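Local coordinates for protein peroxisomal acyl-coenzyme A oxidase 1 (PDB 1W07) that uses FAD to desaturate long- and medium-chain acyl-CoAs to 2-trans-enoyl-CoAs in peroxisomal beta-oxidation, passing the electrons to oxygen to give hydrogen peroxide, at residues Q541-G545 with K546-K550; N553-C556 with Y557-A560; S641-D645 with G646-Y650. The protein carries 1 engineered substitution. All blocks are in the same frame, centred on the assembly; numbering follows the deposited sequence.

Overall arrangement
All three contacts are local ones in the C-terminal, largely helical part of the chain, and they follow one another in series. Contact 1 (541-550) turns the chain out of the loop after helix 516-538 and starts helix 548-566; contact 2 (553-560) continues along that same helix, its centre about 15 Å from that of contact 1. The chain thus passes from a surface loop into a buried helix packed among helices 328-363, 480-503, 516-538 and 579-596. Contact 3 (641-650) starts helix 647-655 near the C-terminus, with its centre about 61 Å from that of contact 1 and 55 Å from that of contact 2. It rests on the second subunit, so the chain's end belongs to the homodimer interface.

Contact 1 of 3, residues Q541-G545 with K546-K550; sequences QDIGG and KGVKK
Lys-549 reaches back from the first turn of helix 548-566 to the loop before it, where its NZ donates to the carbonyl O of Gln-541 at 2.7 Å, nearly in line with the C=O bond. Its chain runs anti to the backbone N (chi1 176°) and then bends at chi3, which brings the ammonium group to the loop carbonyl and lays CE 4.0 Å from CD1 of Ile-543. Ile-543 and Val-548 meet at about a right angle, CG2 on CG1 at 3.8 Å; both branched side chains also pack on Val-24 of helix 18-26. The backbone closes the turn: Val-548 N donates to Gly-545 O at 3.1 Å, approaching from above the carbonyl plane. A water donates to the carbonyl O atoms of Ile-543 and Gly-545 and accepts from Lys-549 N, tying loop to helix start. Glycine suits position 545 because its backbone angles would press a CB on the preceding carbonyl O, and also on CG2 of Val-548; Gly-547, with positive phi, takes the N-cap position. Since NZ also hydrogen-bonds to Leu-539 O, one lysine grips two carbonyls, whose dipoles would be expected to stabilise its positive charge.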
ATOM      1  N   GLN B 541      -5.093   4.117  34.902  1.00 32.69           N
ATOM      2  CA  GLN B 541      -4.860   5.487  35.338  1.00 31.89           C
ATOM      3  C   GLN B 541      -6.193   6.205  35.541  1.00 33.66           C
ATOM      4  O   GLN B 541      -7.254   5.704  35.151  1.00 32.94           O
ATOM      5  CB  GLN B 541      -4.042   6.242  34.292  1.00 33.94           C
ATOM      6  CG  GLN B 541      -2.588   5.782  34.150  1.00 34.02           C
ATOM      7  CD  GLN B 541      -1.863   6.501  33.022  1.00 34.14           C
ATOM      8  OE1 GLN B 541      -2.278   7.580  32.594  1.00 32.66           O
ATOM      9  NE2 GLN B 541      -0.769   5.913  32.545  1.00 29.08           N
ATOM     10  N   ASP B 542      -6.146   7.376  36.166  1.00 34.81           N
ATOM     11  CA  ASP B 542      -7.355   8.157  36.387  1.00 34.30           C
ATOM     12  C   ASP B 542      -7.585   9.015  35.149  1.00 32.08           C
ATOM     13  O   ASP B 542      -6.816   9.934  34.863  1.00 32.39           O
ATOM     14  CB  ASP B 542      -7.195   9.042  37.619  1.00 38.31           C
ATOM     15  N   ILE B 543      -8.638   8.702  34.404  1.00 31.28           N
ATOM     16  CA  ILE B 543      -8.966   9.445  33.191  1.00 29.16           C
ATOM     17  C   ILE B 543     -10.363  10.053  33.310  1.00 26.59           C
ATOM     18  O   ILE B 543     -11.367   9.345  33.249  1.00 25.12           O
ATOM     19  CB  ILE B 543      -8.908   8.520  31.953  1.00 28.14           C
ATOM     20  CG1 ILE B 543      -7.590   7.737  31.954  1.00 27.27           C
ATOM     21  CG2 ILE B 543      -9.001   9.346  30.677  1.00 25.78           C
ATOM     22  CD1 ILE B 543      -7.618   6.514  31.075  1.00 28.07           C
ATOM     23  N   GLY B 544     -10.422  11.369  33.474  1.00 27.60           N
ATOM     24  CA  GLY B 544     -11.703  12.038  33.620  1.00 30.92           C
ATOM     25  C   GLY B 544     -12.495  12.211  32.337  1.00 30.37           C
ATOM     26  O   GLY B 544     -11.947  12.116  31.240  1.00 30.07           O
ATOM     27  N   GLY B 545     -13.793  12.463  32.483  1.00 28.80           N
ATOM     28  CA  GLY B 545     -14.646  12.658  31.330  1.00 27.33           C
ATOM     29  C   GLY B 545     -15.782  11.661  31.238  1.00 27.50           C
ATOM     30  O   GLY B 545     -15.563  10.451  31.308  1.00 27.09           O
ATOM     31  N   LYS B 546     -17.005  12.160  31.081  1.00 25.98           N
ATOM     32  CA  LYS B 546     -18.145  11.268  30.956  1.00 26.03           C
ATOM     33  C   LYS B 546     -17.954  10.271  29.819  1.00 24.48           C
ATOM     34  O   LYS B 546     -17.817  10.665  28.654  1.00 22.69           O
ATOM     35  CB  LYS B 546     -19.433  12.057  30.700  1.00 26.23           C
ATOM     36  CG  LYS B 546     -19.925  12.893  31.856  1.00 27.48           C
ATOM     37  CD  LYS B 546     -21.360  13.334  31.604  1.00 28.30           C
ATOM     38  CE  LYS B 546     -21.906  14.167  32.750  1.00 28.53           C
ATOM     39  NZ  LYS B 546     -21.263  15.505  32.800  1.00 29.80           N
ATOM     40  N   GLY B 547     -17.948   8.988  30.179  1.00 21.50           N
ATOM     41  CA  GLY B 547     -17.810   7.916  29.213  1.00 20.56           C
ATOM     42  C   GLY B 547     -16.488   7.781  28.489  1.00 20.61           C
ATOM     43  O   GLY B 547     -16.337   6.931  27.617  1.00 18.93           O
ATOM     44  N   VAL B 548     -15.529   8.619  28.848  1.00 19.78           N
ATOM     45  CA  VAL B 548     -14.217   8.603  28.215  1.00 19.52           C
ATOM     46  C   VAL B 548     -13.490   7.269  28.425  1.00 21.72           C
ATOM     47  O   VAL B 548     -13.165   6.562  27.460  1.00 15.55           O
ATOM     48  CB  VAL B 548     -13.349   9.770  28.764  1.00 21.30           C
ATOM     49  CG1 VAL B 548     -11.926   9.708  28.223  1.00 21.19           C
ATOM     50  CG2 VAL B 548     -13.997  11.094  28.382  1.00 21.80           C
ATOM     51  N   LYS B 549     -13.254   6.910  29.685  1.00 20.25           N
ATOM     52  CA  LYS B 549     -12.546   5.670  29.967  1.00 23.51           C
ATOM     53  C   LYS B 549     -13.257   4.464  29.361  1.00 22.73           C
ATOM     54  O   LYS B 549     -12.610   3.526  28.907  1.00 25.17           O
ATOM     55  CB  LYS B 549     -12.361   5.479  31.480  1.00 26.59           C
ATOM     56  CG  LYS B 549     -11.697   4.144  31.836  1.00 32.14           C
ATOM     57  CD  LYS B 549     -11.366   4.001  33.318  1.00 34.24           C
ATOM     58  CE  LYS B 549     -10.103   4.758  33.685  1.00 36.28           C
ATOM     59  NZ  LYS B 549      -9.616   4.373  35.040  1.00 37.27           N
ATOM     60  N   LYS B 550     -14.584   4.502  29.344  1.00 23.39           N
ATOM     61  CA  LYS B 550     -15.364   3.408  28.784  1.00 21.99           C
ATOM     62  C   LYS B 550     -15.056   3.206  27.298  1.00 22.19           C
ATOM     63  O   LYS B 550     -14.901   2.068  26.828  1.00 17.66           O
ATOM     64  CB  LYS B 550     -16.852   3.698  28.974  1.00 25.66           C
ATOM     65  CG  LYS B 550     -17.779   2.712  28.295  1.00 28.89           C
ATOM     66  CD  LYS B 550     -17.694   1.326  28.917  1.00 33.42           C
ATOM     67  CE  LYS B 550     -18.599   0.352  28.185  1.00 37.02           C
ATOM     68  NZ  LYS B 550     -19.977   0.902  28.085  1.00 38.85           N
TER
HETATM   69  O   HOH W   1     -13.800   8.718  32.276  1.00 30.19           O

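Contact 2 of 3, residues N553-C556 with Y557-A560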
ATOM      1  N   ASN B 553     -11.704   1.757  26.858  1.00 19.03           N
ATOM      2  CA  ASN B 553     -11.757   0.344  27.224  1.00 20.03           C
ATOM      3  C   ASN B 553     -12.216  -0.446  26.004  1.00 19.04           C
ATOM      4  O   ASN B 553     -11.658  -1.499  25.684  1.00 19.08           O
ATOM      5  CB  ASN B 553     -12.726   0.130  28.390  1.00 21.79           C
ATOM      6  CG  ASN B 553     -12.660  -1.275  28.945  1.00 25.30           C
ATOM      7  OD1 ASN B 553     -11.836  -1.582  29.807  1.00 30.44           O
ATOM      8  ND2 ASN B 553     -13.515  -2.148  28.432  1.00 25.53           N
ATOM      9  N   ASN B 554     -13.231   0.065  25.315  1.00 16.38           N
ATOM     10  CA  ASN B 554     -13.727  -0.599  24.108  1.00 17.50           C
ATOM     11  C   ASN B 554     -12.595  -0.763  23.090  1.00 17.09           C
ATOM     12  O   ASN B 554     -12.371  -1.845  22.570  1.00 15.29           O
ATOM     13  CB  ASN B 554     -14.872   0.210  23.457  1.00 20.32           C
ATOM     14  CG  ASN B 554     -16.179   0.166  24.248  1.00 24.74           C
ATOM     15  OD1 ASN B 554     -16.486  -0.824  24.919  1.00 26.34           O
ATOM     16  ND2 ASN B 554     -16.974   1.225  24.130  1.00 24.89           N
ATOM     17  N   LEU B 555     -11.891   0.329  22.801  1.00 18.39           N
ATOM     18  CA  LEU B 555     -10.800   0.299  21.834  1.00 17.10           C
ATOM     19  C   LEU B 555      -9.673  -0.624  22.300  1.00 16.59           C
ATOM     20  O   LEU B 555      -9.112  -1.380  21.504  1.00 16.32           O
ATOM     21  CB  LEU B 555     -10.260   1.716  21.598  1.00 17.64           C
ATOM     22  CG  LEU B 555     -11.238   2.733  20.992  1.00 17.71           C
ATOM     23  CD1 LEU B 555     -10.569   4.120  20.889  1.00 15.84           C
ATOM     24  CD2 LEU B 555     -11.701   2.222  19.623  1.00 17.36           C
ATOM     25  N   CYS B 556      -9.353  -0.574  23.590  1.00 16.83           N
ATOM     26  CA  CYS B 556      -8.300  -1.418  24.138  1.00 15.63           C
ATOM     27  C   CYS B 556      -8.540  -2.876  23.813  1.00 16.06           C
ATOM     28  O   CYS B 556      -7.633  -3.558  23.334  1.00 14.16           O
ATOM     29  CB  CYS B 556      -8.198  -1.260  25.660  1.00 18.82           C
ATOM     30  SG  CYS B 556      -7.010  -2.373  26.470  1.00 21.46           S
ATOM     31  N   TYR B 557      -9.750  -3.371  24.072  1.00 15.30           N
ATOM     32  CA  TYR B 557     -10.019  -4.774  23.808  1.00 15.62           C
ATOM     33  C   TYR B 557     -10.284  -5.107  22.351  1.00 14.94           C
ATOM     34  O   TYR B 557     -10.154  -6.267  21.947  1.00 16.87           O
ATOM     35  CB  TYR B 557     -11.126  -5.294  24.735  1.00 16.51           C
ATOM     36  CG  TYR B 557     -10.646  -5.343  26.161  1.00 19.69           C
ATOM     37  CD1 TYR B 557     -10.807  -4.243  27.007  1.00 18.21           C
ATOM     38  CD2 TYR B 557      -9.914  -6.435  26.634  1.00 20.43           C
ATOM     39  CE1 TYR B 557     -10.239  -4.228  28.281  1.00 25.29           C
ATOM     40  CE2 TYR B 557      -9.346  -6.422  27.908  1.00 21.83           C
ATOM     41  CZ  TYR B 557      -9.504  -5.323  28.719  1.00 23.04           C
ATOM     42  OH  TYR B 557      -8.873  -5.306  29.943  1.00 24.81           O
ATOM     43  N   ILE B 558     -10.649  -4.100  21.561  1.00 14.86           N
ATOM     44  CA  ILE B 558     -10.836  -4.290  20.124  1.00 15.62           C
ATOM     45  C   ILE B 558      -9.439  -4.555  19.553  1.00 14.21           C
ATOM     46  O   ILE B 558      -9.253  -5.459  18.744  1.00 13.43           O
ATOM     47  CB  ILE B 558     -11.400  -3.015  19.418  1.00 15.40           C
ATOM     48  CG1 ILE B 558     -12.918  -2.934  19.597  1.00 20.17           C
ATOM     49  CG2 ILE B 558     -11.004  -3.024  17.921  1.00 12.95           C
ATOM     50  CD1 ILE B 558     -13.545  -1.680  18.993  1.00 19.41           C
ATOM     51  N   TYR B 559      -8.459  -3.760  19.972  1.00 12.99           N
ATOM     52  CA  TYR B 559      -7.081  -3.930  19.492  1.00 14.98           C
ATOM     53  C   TYR B 559      -6.584  -5.357  19.813  1.00 16.72           C
ATOM     54  O   TYR B 559      -6.137  -6.098  18.929  1.00 12.15           O
ATOM     55  CB  TYR B 559      -6.166  -2.874  20.149  1.00 14.86           C
ATOM     56  CG  TYR B 559      -4.702  -2.937  19.727  1.00 13.06           C
ATOM     57  CD1 TYR B 559      -4.297  -2.608  18.425  1.00 18.48           C
ATOM     58  CD2 TYR B 559      -3.734  -3.405  20.607  1.00 14.26           C
ATOM     59  CE1 TYR B 559      -2.950  -2.761  18.012  1.00 14.71           C
ATOM     60  CE2 TYR B 559      -2.402  -3.567  20.212  1.00 13.88           C
ATOM     61  CZ  TYR B 559      -2.012  -3.250  18.932  1.00 17.05           C
ATOM     62  OH  TYR B 559      -0.683  -3.421  18.591  1.00 14.49           O
ATOM     63  N   ALA B 560      -6.696  -5.744  21.079  1.00 17.14           N
ATOM     64  CA  ALA B 560      -6.256  -7.057  21.525  1.00 18.98           C
ATOM     65  C   ALA B 560      -7.001  -8.211  20.854  1.00 17.04           C
ATOM     66  O   ALA B 560      -6.384  -9.132  20.314  1.00 19.07           O
ATOM     67  CB  ALA B 560      -6.386  -7.158  23.043  1.00 17.58           C
TER
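Tyr-557 stands one helical turn on from Asn-553 and directly after Cys-556, and its ring is met by both. CB, the first atom of the side chain, is 3.7 Å from Cys-556 C. CG stays beside the backbone N (chi1 -68°), which swings the ring back along the helix toward residue 553. There CD1 comes 3.2 Å from the carbonyl O of Asn-553, which sits at the ring edge near its plane. Farther out, CE1 approaches the amide of the same residue, 3.4 Å from OD1, with amide and ring planes 44° apart. Over one face lies SG of Cys-556, 4.4 Å from the ring centroid and displaced toward the rim: a sulfur-aromatic contact. The sulfur is carried there by a chi1 of 175°, which sets SG anti to the cysteine's own N. The tyrosine side chain packs on Pro-480 and Val-483 of helix 480-503, while Cys-556 turns to Phe-535 and Ile-536 of helix 516-538.

The backbone beneath is regular alpha helix: Tyr-557 N donates to Asn-553 O at 3.1 Å, and the next three residues repeat the i to i-4 pattern. Asn-553 O accepts this amide N-H while also facing the probably weakly polarised CD1 edge of the ring. In this mostly buried stretch of helix, the thiol gives the aromatic face a soft, weakly polar neighbour.

Contact 3 of 3, residues S641-D645 with G646-Y650; sequences SVVPD and GYQEY
Pro-644 and Tyr-647 close a type II beta turn that leads straight into helix 647-655: Tyr-647 N donates to Pro-644 O at 3.1 Å, from above the carbonyl plane. Asp-645 and Gly-646 form the corners. Gly-646, the second of them and also the N-cap residue, has a phi of 118° that would press a CB on the carbonyl O of Asp-645, which is why glycine suits the place.

Side-chain torsions decide what meets around this turn. Val-643 holds CG1 anti to its own N (chi1 176°), aiming that methyl at Tyr-647, where it lies 3.6 Å from CD2 in an oblique crossing. Tyr-647 also places CG on the far side from its amide, though its chi1 of 152° is twisted well away from a perfect anti value; its CB is 3.1 Å from Pro-644 O while the ring extends outward to stack with His-214 of the second subunit. The pyrrolidine of Pro-644 packs on that subunit too, against its Phe-62.

Asp-645 extends its carboxylate toward the helix start, and Glu-649, folded at chi2, brings OE2 to 4.0 Å from its OD1. These like charges are probably eased by Lys-63 of the second subunit, which forms a salt bridge with Asp-645 OD1 and a long, weak ion pair with Glu-649 OE2. Glu-649 OE1 receives a weak hydrogen bond from Gln-648 NE2. On the loop side, Ser-641 OG donates to Val-643 O at 2.8 Å. At the helix end, Glu-649 CB sits 3.7 Å above the plane of the Tyr-650 ring, over its centre.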
ATOM      1  N   SER B 641      -9.462  24.376 -19.972  1.00 24.96           N
ATOM      2  CA  SER B 641     -10.196  24.491 -21.236  1.00 24.44           C
ATOM      3  C   SER B 641     -10.956  23.195 -21.507  1.00 24.05           C
ATOM      4  O   SER B 641     -10.458  22.108 -21.195  1.00 20.35           O
ATOM      5  CB  SER B 641      -9.225  24.730 -22.384  1.00 24.23           C
ATOM      6  OG  SER B 641      -8.449  23.570 -22.613  1.00 26.62           O
ATOM      7  N   VAL B 642     -12.146  23.316 -22.092  1.00 19.93           N
ATOM      8  CA  VAL B 642     -12.972  22.155 -22.410  1.00 23.25           C
ATOM      9  C   VAL B 642     -12.355  21.338 -23.525  1.00 22.00           C
ATOM     10  O   VAL B 642     -12.526  20.125 -23.580  1.00 23.33           O
ATOM     11  CB  VAL B 642     -14.407  22.562 -22.825  1.00 21.50           C
ATOM     12  CG1 VAL B 642     -15.112  23.192 -21.644  1.00 21.06           C
ATOM     13  CG2 VAL B 642     -14.356  23.511 -24.031  1.00 22.66           C
ATOM     14  N   VAL B 643     -11.651  22.017 -24.425  1.00 24.46           N
ATOM     15  CA  VAL B 643     -10.970  21.356 -25.530  1.00 23.52           C
ATOM     16  C   VAL B 643      -9.504  21.227 -25.129  1.00 26.16           C
ATOM     17  O   VAL B 643      -8.792  22.222 -25.008  1.00 26.04           O
ATOM     18  CB  VAL B 643     -11.055  22.174 -26.827  1.00 26.18           C
ATOM     19  CG1 VAL B 643     -10.245  21.496 -27.918  1.00 27.60           C
ATOM     20  CG2 VAL B 643     -12.498  22.315 -27.255  1.00 25.80           C
ATOM     21  N   PRO B 644      -9.026  19.985 -24.932  1.00 25.41           N
ATOM     22  CA  PRO B 644      -7.648  19.705 -24.532  1.00 26.07           C
ATOM     23  C   PRO B 644      -6.571  20.085 -25.545  1.00 26.59           C
ATOM     24  O   PRO B 644      -6.771  19.979 -26.758  1.00 24.20           O
ATOM     25  CB  PRO B 644      -7.674  18.204 -24.263  1.00 25.82           C
ATOM     26  CG  PRO B 644      -8.629  17.714 -25.319  1.00 23.37           C
ATOM     27  CD  PRO B 644      -9.752  18.735 -25.241  1.00 24.94           C
ATOM     28  N   ASP B 645      -5.430  20.534 -25.036  1.00 25.73           N
ATOM     29  CA  ASP B 645      -4.315  20.879 -25.901  1.00 25.21           C
ATOM     30  C   ASP B 645      -3.788  19.560 -26.434  1.00 25.24           C
ATOM     31  O   ASP B 645      -3.464  18.667 -25.655  1.00 26.16           O
ATOM     32  CB  ASP B 645      -3.222  21.584 -25.102  1.00 30.50           C
ATOM     33  CG  ASP B 645      -1.951  21.793 -25.909  1.00 30.95           C
ATOM     34  OD1 ASP B 645      -2.018  21.804 -27.157  1.00 32.17           O
ATOM     35  OD2 ASP B 645      -0.887  21.948 -25.287  1.00 33.33           O
ATOM     36  N   GLY B 646      -3.706  19.457 -27.757  1.00 22.15           N
ATOM     37  CA  GLY B 646      -3.254  18.237 -28.393  1.00 23.33           C
ATOM     38  C   GLY B 646      -4.387  17.695 -29.247  1.00 22.31           C
ATOM     39  O   GLY B 646      -4.206  16.792 -30.065  1.00 23.83           O
ATOM     40  N   TYR B 647      -5.573  18.249 -29.039  1.00 23.64           N
ATOM     41  CA  TYR B 647      -6.759  17.849 -29.788  1.00 26.94           C
ATOM     42  C   TYR B 647      -6.550  18.001 -31.298  1.00 25.04           C
ATOM     43  O   TYR B 647      -6.793  17.065 -32.068  1.00 24.74           O
ATOM     44  CB  TYR B 647      -7.944  18.708 -29.358  1.00 27.15           C
ATOM     45  CG  TYR B 647      -8.993  18.892 -30.431  1.00 29.41           C
ATOM     46  CD1 TYR B 647      -9.823  17.843 -30.813  1.00 31.35           C
ATOM     47  CD2 TYR B 647      -9.136  20.115 -31.077  1.00 31.71           C
ATOM     48  CE1 TYR B 647     -10.774  18.004 -31.813  1.00 31.52           C
ATOM     49  CE2 TYR B 647     -10.081  20.295 -32.076  1.00 33.21           C
ATOM     50  CZ  TYR B 647     -10.896  19.229 -32.444  1.00 33.63           C
ATOM     51  OH  TYR B 647     -11.811  19.373 -33.459  1.00 31.76           O
ATOM     52  N   GLN B 648      -6.095  19.185 -31.705  1.00 28.05           N
ATOM     53  CA  GLN B 648      -5.855  19.506 -33.111  1.00 28.94           C
ATOM     54  C   GLN B 648      -4.849  18.592 -33.791  1.00 27.97           C
ATOM     55  O   GLN B 648      -5.019  18.227 -34.952  1.00 28.24           O
ATOM     56  CB  GLN B 648      -5.394  20.963 -33.256  1.00 31.02           C
ATOM     57  CG  GLN B 648      -6.415  21.999 -32.793  1.00 37.51           C
ATOM     58  CD  GLN B 648      -6.441  22.172 -31.282  1.00 42.11           C
ATOM     59  OE1 GLN B 648      -7.333  22.824 -30.736  1.00 43.82           O
ATOM     60  NE2 GLN B 648      -5.459  21.599 -30.604  1.00 42.47           N
ATOM     61  N   GLU B 649      -3.804  18.214 -33.064  1.00 27.65           N
ATOM     62  CA  GLU B 649      -2.771  17.355 -33.619  1.00 30.05           C
ATOM     63  C   GLU B 649      -3.012  15.856 -33.461  1.00 28.84           C
ATOM     64  O   GLU B 649      -2.723  15.082 -34.372  1.00 28.69           O
ATOM     65  CB  GLU B 649      -1.408  17.667 -32.989  1.00 33.01           C
ATOM     66  CG  GLU B 649      -1.138  19.131 -32.693  1.00 40.77           C
ATOM     67  CD  GLU B 649      -1.652  19.567 -31.332  1.00 44.82           C
ATOM     68  OE1 GLU B 649      -2.883  19.593 -31.127  1.00 45.01           O
ATOM     69  OE2 GLU B 649      -0.813  19.889 -30.462  1.00 49.46           O
ATOM     70  N   TYR B 650      -3.544  15.445 -32.315  1.00 25.48           N
ATOM     71  CA  TYR B 650      -3.703  14.016 -32.061  1.00 26.62           C
ATOM     72  C   TYR B 650      -5.107  13.435 -31.985  1.00 26.05           C
ATOM     73  O   TYR B 650      -5.266  12.209 -31.947  1.00 27.03           O
ATOM     74  CB  TYR B 650      -2.920  13.667 -30.795  1.00 24.38           C
ATOM     75  CG  TYR B 650      -1.530  14.286 -30.785  1.00 23.95           C
ATOM     76  CD1 TYR B 650      -1.143  15.159 -29.771  1.00 24.19           C
ATOM     77  CD2 TYR B 650      -0.616  14.019 -31.805  1.00 22.57           C
ATOM     78  CE1 TYR B 650       0.117  15.757 -29.768  1.00 26.96           C
ATOM     79  CE2 TYR B 650       0.652  14.612 -31.823  1.00 22.82           C
ATOM     80  CZ  TYR B 650       1.014  15.478 -30.792  1.00 27.49           C
ATOM     81  OH  TYR B 650       2.268  16.033 -30.756  1.00 29.96           O
TER